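Local atomic coordinates of protein spaetzle C-106 (Drosophila melanogaster, PDB entry 4LXR), a protein that acts as a disulfide-linked dimeric cytokine that binds the Toll receptor, triggering antifungal signalling and setting dorsal-ventral polarity in the embryo. Residues F8-I13 with Q52-A57; S12-V17 with A41-E46; I67-Y72 with K100-T105. All coordinates share one frame; numbering follows the deposited sequence.

Contact 1: F8-I13 with Q52-A57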
loop_
_atom_site.group_PDB
_atom_site.type_symbol
_atom_site.label_atom_id
_atom_site.label_comp_id
_atom_site.label_asym_id
_atom_site.label_seq_id
_atom_site.Cartn_x
_atom_site.Cartn_y
_atom_site.Cartn_z
ATOM N N PHE C 8 -10.229 19.595 -14.139
ATOM C CA PHE C 8 -9.523 18.341 -14.110
ATOM C C PHE C 8 -8.250 18.432 -14.931
ATOM O O PHE C 8 -8.160 19.223 -15.869
ATOM C CB PHE C 8 -10.435 17.244 -14.641
ATOM C CG PHE C 8 -11.620 17.000 -13.772
ATOM C CD1 PHE C 8 -11.488 16.263 -12.602
ATOM C CD2 PHE C 8 -12.859 17.531 -14.096
ATOM C CE1 PHE C 8 -12.577 16.035 -11.785
ATOM C CE2 PHE C 8 -13.950 17.312 -13.280
ATOM C CZ PHE C 8 -13.812 16.567 -12.125
ATOM N N LEU C 9 -7.271 17.609 -14.579
ATOM C CA LEU C 9 -5.970 17.621 -15.251
ATOM C C LEU C 9 -6.040 17.147 -16.689
ATOM O O LEU C 9 -5.186 17.495 -17.516
ATOM C CB LEU C 9 -4.948 16.794 -14.474
ATOM C CG LEU C 9 -4.342 17.599 -13.321
ATOM C CD1 LEU C 9 -5.348 17.846 -12.219
ATOM C CD2 LEU C 9 -3.106 16.915 -12.782
ATOM N N CYS C 10 -7.067 16.370 -17.000
ATOM C CA CYS C 10 -7.203 15.838 -18.346
ATOM C C CYS C 10 -8.550 16.137 -18.959
ATOM O O CYS C 10 -9.583 16.048 -18.303
ATOM C CB CYS C 10 -6.942 14.334 -18.342
ATOM S SG CYS C 10 -5.251 13.926 -17.840
ATOM N N ARG C 11 -8.530 16.488 -20.236
ATOM C CA ARG C 11 -9.762 16.678 -20.982
ATOM C C ARG C 11 -10.363 15.327 -21.362
ATOM O O ARG C 11 -9.663 14.445 -21.875
ATOM C CB ARG C 11 -9.492 17.468 -22.247
ATOM C CG ARG C 11 -9.010 18.885 -22.015
ATOM C CD ARG C 11 -9.048 19.614 -23.327
ATOM N NE ARG C 11 -8.597 20.989 -23.207
ATOM C CZ ARG C 11 -8.866 21.932 -24.099
ATOM N NH1 ARG C 11 -8.406 23.161 -23.922
ATOM N NH2 ARG C 11 -9.600 21.645 -25.167
ATOM N N SER C 12 -11.664 15.188 -21.124
ATOM C CA SER C 12 -12.390 13.987 -21.492
ATOM C C SER C 12 -13.795 14.311 -21.995
ATOM O O SER C 12 -14.379 15.343 -21.639
ATOM C CB SER C 12 -12.498 13.062 -20.290
ATOM O OG SER C 12 -13.297 13.668 -19.287
ATOM N N ILE C 13 -14.326 13.399 -22.802
ATOM C CA ILE C 13 -15.683 13.469 -23.320
ATOM C C ILE C 13 -16.527 12.355 -22.718
ATOM O O ILE C 13 -16.220 11.179 -22.903
ATOM C CB ILE C 13 -15.682 13.255 -24.846
ATOM C CG1 ILE C 13 -14.665 14.181 -25.519
ATOM C CG2 ILE C 13 -17.084 13.440 -25.419
ATOM C CD1 ILE C 13 -14.357 13.799 -26.966
ATOM N N GLN C 52 -1.700 13.193 -24.369
ATOM C CA GLN C 52 -1.632 14.622 -24.118
ATOM C C GLN C 52 -1.044 14.892 -22.736
ATOM O O GLN C 52 -1.372 14.200 -21.771
ATOM C CB GLN C 52 -3.016 15.251 -24.270
ATOM C CG GLN C 52 -3.581 15.124 -25.695
ATOM C CD GLN C 52 -2.847 16.010 -26.692
ATOM O OE1 GLN C 52 -2.345 15.540 -27.715
ATOM N NE2 GLN C 52 -2.783 17.301 -26.393
ATOM N N PRO C 53 -0.135 15.874 -22.647
ATOM C CA PRO C 53 0.365 16.285 -21.330
ATOM C C PRO C 53 -0.791 16.816 -20.491
ATOM O O PRO C 53 -1.763 17.320 -21.050
ATOM C CB PRO C 53 1.356 17.408 -21.663
ATOM C CG PRO C 53 0.965 17.879 -23.039
ATOM C CD PRO C 53 0.462 16.658 -23.743
ATOM N N CYS C 54 -0.698 16.682 -19.177
ATOM C CA CYS C 54 -1.780 17.111 -18.299
ATOM C C CYS C 54 -1.779 18.637 -18.142
ATOM O O CYS C 54 -0.743 19.287 -18.290
ATOM C CB CYS C 54 -1.659 16.426 -16.921
ATOM S SG CYS C 54 -1.356 14.614 -16.946
ATOM N N ASP C 55 -2.941 19.204 -17.831
ATOM C CA ASP C 55 -3.052 20.637 -17.575
ATOM C C ASP C 55 -2.704 20.839 -16.098
ATOM O O ASP C 55 -2.633 19.868 -15.356
ATOM C CB ASP C 55 -4.480 21.109 -17.875
ATOM C CG ASP C 55 -4.581 22.626 -18.100
ATOM O OD1 ASP C 55 -3.607 23.376 -17.823
ATOM O OD2 ASP C 55 -5.667 23.066 -18.541
ATOM N N PHE C 56 -2.466 22.082 -15.679
ATOM C CA PHE C 56 -2.177 22.391 -14.270
ATOM C C PHE C 56 -1.031 21.563 -13.709
ATOM O O PHE C 56 -0.974 21.281 -12.515
ATOM C CB PHE C 56 -3.436 22.221 -13.411
ATOM C CG PHE C 56 -4.639 22.908 -13.995
ATOM C CD1 PHE C 56 -4.699 24.298 -14.045
ATOM C CD2 PHE C 56 -5.685 22.172 -14.530
ATOM C CE1 PHE C 56 -5.779 24.938 -14.605
ATOM C CE2 PHE C 56 -6.768 22.804 -15.090
ATOM C CZ PHE C 56 -6.822 24.194 -15.127
ATOM N N ALA C 57 -0.102 21.192 -14.573
ATOM C CA ALA C 57 0.951 20.259 -14.170
ATOM C C ALA C 57 2.343 20.836 -14.405
ATOM O O ALA C 57 3.271 20.096 -14.700
ATOM C CB ALA C 57 0.786 18.931 -14.906
#

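Contact 2: S12-V17 with A41-E46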
loop_
_atom_site.group_PDB
_atom_site.type_symbol
_atom_site.label_atom_id
_atom_site.label_comp_id
_atom_site.label_asym_id
_atom_site.label_seq_id
_atom_site.Cartn_x
_atom_site.Cartn_y
_atom_site.Cartn_z
ATOM N N SER C 12 -11.664 15.188 -21.124
ATOM C CA SER C 12 -12.390 13.987 -21.492
ATOM C C SER C 12 -13.795 14.311 -21.995
ATOM O O SER C 12 -14.379 15.343 -21.639
ATOM C CB SER C 12 -12.498 13.062 -20.290
ATOM O OG SER C 12 -13.297 13.668 -19.287
ATOM N N ILE C 13 -14.326 13.399 -22.802
ATOM C CA ILE C 13 -15.683 13.469 -23.320
ATOM C C ILE C 13 -16.527 12.355 -22.718
ATOM O O ILE C 13 -16.220 11.179 -22.903
ATOM C CB ILE C 13 -15.682 13.255 -24.846
ATOM C CG1 ILE C 13 -14.665 14.181 -25.519
ATOM C CG2 ILE C 13 -17.084 13.440 -25.419
ATOM C CD1 ILE C 13 -14.357 13.799 -26.966
ATOM N N ARG C 14 -17.585 12.709 -21.993
ATOM C CA ARG C 14 -18.526 11.698 -21.506
ATOM C C ARG C 14 -19.633 11.523 -22.526
ATOM O O ARG C 14 -20.146 12.505 -23.049
ATOM C CB ARG C 14 -19.131 12.103 -20.158
ATOM C CG ARG C 14 -18.132 12.163 -19.014
ATOM C CD ARG C 14 -18.781 12.593 -17.700
ATOM N NE ARG C 14 -19.721 11.607 -17.166
ATOM C CZ ARG C 14 -19.367 10.545 -16.444
ATOM N NH1 ARG C 14 -18.088 10.306 -16.176
ATOM N NH2 ARG C 14 -20.293 9.710 -15.996
ATOM N N LYS C 15 -20.005 10.284 -22.829
ATOM C CA LYS C 15 -21.136 10.064 -23.732
ATOM C C LYS C 15 -21.840 8.725 -23.541
ATOM O O LYS C 15 -21.284 7.789 -22.962
ATOM C CB LYS C 15 -20.716 10.233 -25.199
ATOM C CG LYS C 15 -19.773 9.173 -25.730
ATOM C CD LYS C 15 -19.423 9.442 -27.188
ATOM C CE LYS C 15 -18.378 8.464 -27.708
ATOM N NZ LYS C 15 -18.013 8.742 -29.126
ATOM N N LEU C 16 -23.074 8.649 -24.028
ATOM C CA LEU C 16 -23.829 7.403 -24.023
ATOM C C LEU C 16 -23.508 6.557 -25.255
ATOM O O LEU C 16 -23.311 7.090 -26.347
ATOM C CB LEU C 16 -25.330 7.693 -23.986
ATOM C CG LEU C 16 -25.922 8.123 -22.648
ATOM C CD1 LEU C 16 -27.437 8.255 -22.770
ATOM C CD2 LEU C 16 -25.538 7.120 -21.574
ATOM N N VAL C 17 -23.452 5.239 -25.078
ATOM C CA VAL C 17 -23.278 4.323 -26.202
ATOM C C VAL C 17 -24.260 3.162 -26.104
ATOM O O VAL C 17 -25.062 2.933 -27.014
ATOM C CB VAL C 17 -21.839 3.765 -26.288
ATOM C CG1 VAL C 17 -21.694 2.864 -27.504
ATOM C CG2 VAL C 17 -20.828 4.892 -26.353
ATOM N N ALA C 41 -28.397 1.579 -22.366
ATOM C CA ALA C 41 -27.476 2.671 -22.669
ATOM C C ALA C 41 -26.267 2.687 -21.724
ATOM O O ALA C 41 -26.414 2.830 -20.509
ATOM C CB ALA C 41 -28.208 4.003 -22.628
ATOM N N ILE C 42 -25.074 2.545 -22.296
ATOM C CA ILE C 42 -23.831 2.531 -21.528
ATOM C C ILE C 42 -23.063 3.843 -21.704
ATOM O O ILE C 42 -22.811 4.276 -22.830
ATOM C CB ILE C 42 -22.939 1.346 -21.960
ATOM C CG1 ILE C 42 -21.496 1.528 -21.474
ATOM C CG2 ILE C 42 -22.975 1.186 -23.475
ATOM C CD1 ILE C 42 -21.312 1.368 -19.977
ATOM N N GLN C 43 -22.696 4.484 -20.598
ATOM C CA GLN C 43 -21.924 5.709 -20.702
ATOM C C GLN C 43 -20.433 5.482 -20.481
ATOM O O GLN C 43 -20.016 4.678 -19.643
ATOM C CB GLN C 43 -22.466 6.808 -19.785
ATOM C CG GLN C 43 -22.049 6.720 -18.338
ATOM C CD GLN C 43 -22.417 7.974 -17.567
ATOM O OE1 GLN C 43 -22.539 9.063 -18.144
ATOM N NE2 GLN C 43 -22.612 7.827 -16.257
ATOM N N ILE C 44 -19.632 6.191 -21.265
ATOM C CA ILE C 44 -18.196 6.010 -21.246
ATOM C C ILE C 44 -17.516 7.356 -21.097
ATOM O O ILE C 44 -18.112 8.392 -21.384
ATOM C CB ILE C 44 -17.711 5.345 -22.544
ATOM C CG1 ILE C 44 -17.886 6.301 -23.729
ATOM C CG2 ILE C 44 -18.463 4.056 -22.783
ATOM C CD1 ILE C 44 -17.489 5.702 -25.061
ATOM N N GLU C 45 -16.276 7.341 -20.622
ATOM C CA GLU C 45 -15.455 8.542 -20.620
ATOM C C GLU C 45 -14.140 8.266 -21.325
ATOM O O GLU C 45 -13.421 7.334 -20.956
ATOM C CB GLU C 45 -15.197 9.035 -19.197
ATOM C CG GLU C 45 -14.411 10.351 -19.145
ATOM C CD GLU C 45 -14.342 10.928 -17.748
ATOM O OE1 GLU C 45 -13.217 11.132 -17.225
ATOM O OE2 GLU C 45 -15.427 11.166 -17.176
ATOM N N GLU C 46 -13.836 9.064 -22.345
ATOM C CA GLU C 46 -12.612 8.889 -23.127
ATOM C C GLU C 46 -11.749 10.125 -23.066
ATOM O O GLU C 46 -12.274 11.231 -23.058
ATOM C CB GLU C 46 -12.932 8.619 -24.596
ATOM C CG GLU C 46 -13.457 7.238 -24.888
ATOM C CD GLU C 46 -13.668 7.011 -26.368
ATOM O OE1 GLU C 46 -14.277 7.887 -27.017
ATOM O OE2 GLU C 46 -13.217 5.960 -26.882
#

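Contact 3: I67-Y72 with K100-T105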
loop_
_atom_site.group_PDB
_atom_site.type_symbol
_atom_site.label_atom_id
_atom_site.label_comp_id
_atom_site.label_asym_id
_atom_site.label_seq_id
_atom_site.Cartn_x
_atom_site.Cartn_y
_atom_site.Cartn_z
ATOM N N ILE C 67 1.264 12.728 -17.995
ATOM C CA ILE C 67 0.592 12.371 -19.245
ATOM C C ILE C 67 -0.839 11.913 -18.970
ATOM O O ILE C 67 -1.099 11.236 -17.978
ATOM C CB ILE C 67 1.342 11.224 -19.985
ATOM C CG1 ILE C 67 2.771 11.639 -20.323
ATOM C CG2 ILE C 67 0.631 10.854 -21.277
ATOM C CD1 ILE C 67 2.850 12.762 -21.335
ATOM N N CYS C 68 -1.766 12.277 -19.844
ATOM C CA CYS C 68 -3.137 11.834 -19.693
ATOM C C CYS C 68 -3.266 10.396 -20.200
ATOM O O CYS C 68 -2.826 10.069 -21.303
ATOM C CB CYS C 68 -4.083 12.791 -20.418
ATOM S SG CYS C 68 -4.238 14.410 -19.563
ATOM N N LYS C 69 -3.849 9.534 -19.375
ATOM C CA LYS C 69 -4.013 8.130 -19.721
ATOM C C LYS C 69 -5.468 7.698 -19.676
ATOM O O LYS C 69 -6.240 8.142 -18.821
ATOM C CB LYS C 69 -3.204 7.247 -18.774
ATOM C CG LYS C 69 -1.721 7.533 -18.815
ATOM C CD LYS C 69 -1.162 7.293 -20.204
ATOM C CE LYS C 69 -0.093 6.231 -20.163
ATOM N NZ LYS C 69 0.879 6.551 -19.080
ATOM N N GLN C 70 -5.829 6.823 -20.604
ATOM C CA GLN C 70 -7.171 6.272 -20.662
ATOM C C GLN C 70 -7.315 5.141 -19.646
ATOM O O GLN C 70 -6.489 4.234 -19.608
ATOM C CB GLN C 70 -7.448 5.734 -22.066
ATOM C CG GLN C 70 -8.830 5.125 -22.224
ATOM C CD GLN C 70 -9.923 6.164 -22.109
ATOM O OE1 GLN C 70 -9.978 7.112 -22.896
ATOM N NE2 GLN C 70 -10.792 6.003 -21.117
ATOM N N HIS C 71 -8.361 5.192 -18.826
ATOM C CA HIS C 71 -8.649 4.072 -17.933
ATOM C C HIS C 71 -9.883 3.289 -18.330
ATOM O O HIS C 71 -10.814 3.828 -18.950
ATOM C CB HIS C 71 -8.783 4.523 -16.488
ATOM C CG HIS C 71 -7.480 4.570 -15.767
ATOM N ND1 HIS C 71 -7.330 4.129 -14.470
ATOM C CD2 HIS C 71 -6.260 4.998 -16.167
ATOM C CE1 HIS C 71 -6.070 4.291 -14.100
ATOM N NE2 HIS C 71 -5.402 4.817 -15.112
ATOM N N TYR C 72 -9.893 2.021 -17.931
ATOM C CA TYR C 72 -10.919 1.085 -18.356
ATOM C C TYR C 72 -11.564 0.340 -17.193
ATOM O O TYR C 72 -10.962 0.139 -16.134
ATOM C CB TYR C 72 -10.329 0.071 -19.341
ATOM C CG TYR C 72 -9.767 0.678 -20.614
ATOM C CD1 TYR C 72 -10.581 0.896 -21.720
ATOM C CD2 TYR C 72 -8.421 1.019 -20.715
ATOM C CE1 TYR C 72 -10.070 1.440 -22.888
ATOM C CE2 TYR C 72 -7.904 1.567 -21.884
ATOM C CZ TYR C 72 -8.732 1.770 -22.964
ATOM O OH TYR C 72 -8.231 2.317 -24.125
ATOM N N LYS C 100 -7.204 10.029 -16.701
ATOM C CA LYS C 100 -6.511 10.513 -15.510
ATOM C C LYS C 100 -5.080 10.871 -15.825
ATOM O O LYS C 100 -4.481 10.321 -16.750
ATOM C CB LYS C 100 -6.543 9.465 -14.389
ATOM C CG LYS C 100 -7.939 8.973 -14.046
ATOM C CD LYS C 100 -8.018 8.383 -12.633
ATOM C CE LYS C 100 -7.468 6.976 -12.562
ATOM N NZ LYS C 100 -7.501 6.496 -11.153
ATOM N N CYS C 101 -4.528 11.767 -15.024
ATOM C CA CYS C 101 -3.165 12.209 -15.223
ATOM C C CYS C 101 -2.226 11.282 -14.478
ATOM O O CYS C 101 -2.334 11.124 -13.267
ATOM C CB CYS C 101 -2.987 13.650 -14.740
ATOM S SG CYS C 101 -1.306 14.252 -14.935
ATOM N N ALA C 102 -1.312 10.664 -15.215
ATOM C CA ALA C 102 -0.363 9.719 -14.637
ATOM C C ALA C 102 0.985 10.396 -14.399
ATOM O O ALA C 102 1.500 11.089 -15.273
ATOM C CB ALA C 102 -0.204 8.522 -15.557
ATOM N N LEU C 103 1.541 10.213 -13.207
ATOM C CA LEU C 103 2.854 10.755 -12.883
ATOM C C LEU C 103 3.873 9.618 -12.832
ATOM O O LEU C 103 3.629 8.600 -12.197
ATOM C CB LEU C 103 2.808 11.467 -11.530
ATOM C CG LEU C 103 1.656 12.452 -11.316
ATOM C CD1 LEU C 103 1.592 12.888 -9.863
ATOM C CD2 LEU C 103 1.780 13.664 -12.245
ATOM N N LYS C 104 5.011 9.777 -13.502
ATOM C CA LYS C 104 6.094 8.793 -13.395
ATOM C C LYS C 104 6.923 9.029 -12.134
ATOM O O LYS C 104 7.979 9.657 -12.177
ATOM C CB LYS C 104 7.003 8.846 -14.618
ATOM C CG LYS C 104 6.854 7.675 -15.567
ATOM C CD LYS C 104 5.675 7.864 -16.503
ATOM C CE LYS C 104 5.490 6.660 -17.420
ATOM N NZ LYS C 104 6.739 6.316 -18.162
ATOM N N THR C 105 6.421 8.551 -11.005
ATOM C CA THR C 105 7.158 8.596 -9.754
ATOM C C THR C 105 6.796 7.356 -8.980
ATOM O O THR C 105 5.830 6.677 -9.325
ATOM C CB THR C 105 6.753 9.775 -8.887
ATOM O OG1 THR C 105 7.527 9.762 -7.675
ATOM C CG2 THR C 105 5.283 9.679 -8.532
#

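Contact 1: F8-I13 with Q52-A57
L9 and D55 bring the loop leading into strand 12-16 and the loop after strand 43-47 together beside the cystine knot of the spaetzle fold, and a single backbone hydrogen bond joins them. D55 N donates to L9 O over 2.8 Å, almost straight at 174° and aimed at a carbonyl lone pair. The CA of C54 adds a softer CH...O approach to the same oxygen. Packing is tight around this point. The L9 side chain lies with CG 3.5 Å from D55 O, and L9 CB rests 4.1 Å from C54 CB. The sulfurs C10 SG and C54 SG pass 4.1 Å apart without bonding, because each belongs to a different disulfide, C10 with C68 and C54 with C101.

The contact is looser at F8, whose side chain starts away from 52-57 and stays clear of it. The F8 ring meets K100, as a cation-pi pair, and H71 of the second subunit. Toll flanks D55, whose OD1 forms a salt bridge with R155 of Toll. With CG anti to the backbone N (chi1 -160°), D55 CG sits over one face of the F56 ring, toward its rim, and OD1 accepts a bent bond from F56 N at 2.8 Å. At the edge of that ring, in its plane, F8 O lies 3.9 Å from F56 CE2.

Contact 2: S12-V17 with A41-E46
Strands 12-16 and 43-46 run antiparallel, 159° between their directions and 4.6 Å apart at closest approach, with I13-E46 and K15-I44 as hydrogen-bonded pairs and R14-E45 and L16-Q43 as non-hydrogen-bonded ones. On the face carrying R14, L16, Q43 and E45, the guanidinium of R14 offers NH1 to E45 OE2 at 3.0 Å in a salt bridge. The oxygen lies at the edge of the guanidinium, in its plane, whereas the carboxylate plane is turned 80° from it. A bend at chi3 (67°) folds the arginine back over its neighbour strand, and its NH2 reaches Y72 O of the second subunit. The carboxylate of E45 is gripped further by C99 N of the same chain and K100 of the second subunit, which would probably favour its charged form. Beside this polar group, L16 CD2 packs 3.6 Å from Q43 CB. On the face of I13, K15, I44 and E46, the aliphatic part of K15 runs alongside I44, K15 CE 3.9 Å from I44 CD1. Beyond the strand end, V17 CG2 meets I44 CD1 at 3.7 Å. The whole is a two-stranded antiparallel sheet of a cystine-knot cytokine, contacting both Toll and the second subunit.

Contact 3: I67-Y72 with K100-T105
Two antiparallel strands, 67-72 and 100-102, form the part of the cystine-knot fold that supplies C68 and C101, one half of each of two disulfides. These cysteines face each other as a non-hydrogen-bonded pair, flanked by two hydrogen-bonded ones. A102 N reaches I67 O over 2.8 Å at 177°, and K69 N meets K100 O at 2.8 Å; I67 N to A102 O and K100 N to K69 O return the bonds. On the face opposite the cysteines, K69 CG lies 3.7 Å from A102 CB, while repeated bends along the lysine carry its NZ to E6 of the second subunit. The long chain of K100 crosses the H71 ring at about a right angle. K100 CE lies over one face of the H71 ring, 3.6 Å from its centroid, in a CH-pi contact offset toward the rim, closest to CE1 and ND1. A turn at chi3 (-79°) of K100 takes the ammonium past the ring to E45 of the second subunit. Farther along, Q70 NE2 bonds to H71 O and probably to E45 O of the same chain, linking strand 67-73 to strand 43-47, while the pairing with strand 95-102 continues through H71 with S97 and C98.

Overall arrangement
From the N terminus, segment 8-13 leads directly into strand 12-16, so contacts 1 and 2 both begin at this N-terminal part of the chain, sharing S12 and I13. Contact 2 closes the inner loop, whose residues 18-39 are not modelled, and contact 1 closes the wider one around it, reaching past strand 43-47 to 52-57. Contact 3 follows in sequence and closes the loop from 67-72 to 100-105, with 75-93 likewise not modelled. Two disulfides bridge contacts 1 and 3, whose centres lie about 9 Å apart. The centres of contacts 2 and 3 are about 18 Å apart, and a side-chain link joins their strands 43-47 and 67-73. All three touch the second subunit.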